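Local coordinates for proteasome activator protein PA26 (Trypanosoma brucei, PDB 1YAR) that probably activates the 20S proteasome by docking onto the core particle, in the manner of PA28-type activators, at residues Leu83-Asn86 and Val87-Ala91. Sequence-based numbering, arbitrary orientation.
Sequences LCHN and VYCQA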
ATOM      1  N   LEU O  83      31.915  -3.201-113.677  1.00 26.94           N
ATOM      2  CA  LEU O  83      31.010  -3.340-112.553  1.00 27.21           C
ATOM      3  C   LEU O  83      31.768  -3.164-111.213  1.00 26.84           C
ATOM      4  O   LEU O  83      31.315  -2.429-110.323  1.00 26.20           O
ATOM      5  CB  LEU O  83      30.287  -4.692-112.623  1.00 27.31           C
ATOM      6  CG  LEU O  83      29.202  -5.097-111.611  1.00 28.21           C
ATOM      7  CD1 LEU O  83      29.846  -5.437-110.264  1.00 28.75           C
ATOM      8  CD2 LEU O  83      28.124  -4.035-111.446  1.00 29.53           C
ATOM      9  N   CYS O  84      32.906  -3.842-111.072  1.00 26.91           N
ATOM     10  CA  CYS O  84      33.681  -3.764-109.822  1.00 26.99           C
ATOM     11  C   CYS O  84      34.179  -2.337-109.564  1.00 27.96           C
ATOM     12  O   CYS O  84      34.142  -1.846-108.426  1.00 27.16           O
ATOM     13  CB  CYS O  84      34.865  -4.723-109.871  1.00 26.59           C
ATOM     14  SG  CYS O  84      34.381  -6.454-109.780  1.00 25.90           S
ATOM     15  N   HIS O  85      34.671  -1.685-110.618  1.00 27.73           N
ATOM     16  CA  HIS O  85      35.035  -0.262-110.535  1.00 28.65           C
ATOM     17  C   HIS O  85      33.897   0.576-109.935  1.00 28.04           C
ATOM     18  O   HIS O  85      34.119   1.335-108.986  1.00 28.44           O
ATOM     19  CB  HIS O  85      35.445   0.261-111.932  1.00 29.41           C
ATOM     20  CG  HIS O  85      35.660   1.748-112.014  1.00 32.35           C
ATOM     21  ND1 HIS O  85      35.709   2.417-113.221  1.00 36.11           N
ATOM     22  CD2 HIS O  85      35.887   2.685-111.061  1.00 35.35           C
ATOM     23  CE1 HIS O  85      35.926   3.704-113.004  1.00 35.72           C
ATOM     24  NE2 HIS O  85      36.033   3.895-111.703  1.00 36.31           N
ATOM     25  N   ASN O  86      32.690   0.447-110.494  1.00 28.32           N
ATOM     26  CA  ASN O  86      31.532   1.200-110.016  1.00 28.42           C
ATOM     27  C   ASN O  86      31.169   0.912-108.550  1.00 27.96           C
ATOM     28  O   ASN O  86      30.932   1.826-107.762  1.00 27.54           O
ATOM     29  CB  ASN O  86      30.310   0.911-110.897  1.00 29.35           C
ATOM     30  CG  ASN O  86      30.426   1.534-112.283  1.00 32.58           C
ATOM     31  OD1 ASN O  86      31.246   2.435-112.506  1.00 35.31           O
ATOM     32  ND2 ASN O  86      29.605   1.061-113.216  1.00 33.47           N
ATOM     33  N   VAL O  87      31.111  -0.373-108.210  1.00 27.34           N
ATOM     34  CA  VAL O  87      30.813  -0.799-106.846  1.00 26.11           C
ATOM     35  C   VAL O  87      31.853  -0.255-105.868  1.00 25.50           C
ATOM     36  O   VAL O  87      31.490   0.221-104.789  1.00 25.75           O
ATOM     37  CB  VAL O  87      30.688  -2.332-106.749  1.00 25.78           C
ATOM     38  CG1 VAL O  87      30.643  -2.780-105.276  1.00 26.57           C
ATOM     39  CG2 VAL O  87      29.412  -2.807-107.512  1.00 24.77           C
ATOM     40  N   TYR O  88      33.131  -0.297-106.248  1.00 25.32           N
ATOM     41  CA  TYR O  88      34.200   0.270-105.406  1.00 25.71           C
ATOM     42  C   TYR O  88      33.956   1.756-105.097  1.00 25.75           C
ATOM     43  O   TYR O  88      34.063   2.181-103.956  1.00 23.87           O
ATOM     44  CB  TYR O  88      35.575   0.107-106.067  1.00 24.94           C
ATOM     45  CG  TYR O  88      36.763   0.568-105.233  1.00 26.28           C
ATOM     46  CD1 TYR O  88      37.525  -0.355-104.518  1.00 25.97           C
ATOM     47  CD2 TYR O  88      37.154   1.914-105.191  1.00 26.16           C
ATOM     48  CE1 TYR O  88      38.628   0.037-103.778  1.00 26.16           C
ATOM     49  CE2 TYR O  88      38.268   2.320-104.436  1.00 26.57           C
ATOM     50  CZ  TYR O  88      38.997   1.364-103.736  1.00 26.47           C
ATOM     51  OH  TYR O  88      40.099   1.713-103.001  1.00 25.31           O
ATOM     52  N   CYS O  89      33.673   2.546-106.130  1.00 26.66           N
ATOM     53  CA  CYS O  89      33.459   3.984-105.932  1.00 27.23           C
ATOM     54  C   CYS O  89      32.184   4.278-105.119  1.00 26.17           C
ATOM     55  O   CYS O  89      32.150   5.202-104.309  1.00 26.61           O
ATOM     56  CB  CYS O  89      33.492   4.735-107.286  1.00 27.97           C
ATOM     57  SG  CYS O  89      35.123   4.683-108.089  1.00 34.25           S
ATOM     58  N   GLN O  90      31.143   3.483-105.321  1.00 26.27           N
ATOM     59  CA  GLN O  90      29.916   3.602-104.542  1.00 25.52           C
ATOM     60  C   GLN O  90      30.155   3.237-103.060  1.00 24.63           C
ATOM     61  O   GLN O  90      29.659   3.916-102.165  1.00 23.85           O
ATOM     62  CB  GLN O  90      28.838   2.730-105.171  1.00 26.58           C
ATOM     63  CG  GLN O  90      28.274   3.400-106.462  1.00 28.37           C
ATOM     64  CD  GLN O  90      27.670   2.436-107.461  1.00 32.27           C
ATOM     65  OE1 GLN O  90      27.647   1.218-107.256  1.00 29.10           O
ATOM     66  NE2 GLN O  90      27.180   2.995-108.581  1.00 33.11           N
ATOM     67  N   ALA O  91      30.935   2.186-102.820  1.00 23.76           N
ATOM     68  CA  ALA O  91      31.327   1.818-101.441  1.00 24.03           C
ATOM     69  C   ALA O  91      32.076   2.952-100.723  1.00 24.25           C
ATOM     70  O   ALA O  91      31.873   3.187 -99.529  1.00 24.47           O
ATOM     71  CB  ALA O  91      32.172   0.566-101.458  1.00 24.19           C
TER
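Leu83 and Val87, one helical turn apart, form the tightly packed part of this contact: Leu83 CD1 meets Val87 CG2 at 3.8 Å, the two side chains crossing at a slant. In the leucine, chi1 (-176°) sets CG beside the carbonyl carbon and chi2 (-74°) turns CD1 to the valine. Their apolar branches suit a buried face, where Leu83 packs on Ile42 and Ile45 of helix 24-57 and Val87 on Leu131. The backbone beneath is regular; Val87 N gives Leu83 O a nearly straight bond of 3.0 Å, and Tyr88, Cys89 and Gln90 repeat the pattern to Cys84, His85 and Asn86. The aromatic ring of Tyr88 suits its buried place. On a partly exposed face, Cys89 SG lies at the edge of the His85 imidazole, near its plane and 3.7 Å from CD2. His85 packs on Leu198 and Cys89 on Thr205 of a neighbouring subunit. Gln90 CD lies 3.3 Å from Asn86 O, and the amide suits its place because OE1 accepts a hydrogen bond from Trp34 NE1, anchoring it toward helix 24-57. Only the polar Asn86 side chain is looser, fitting its exposed position. Such i to i+4 bonds mark a regular alpha-helix, here helix 71-99, covered on several sides in a helical bundle.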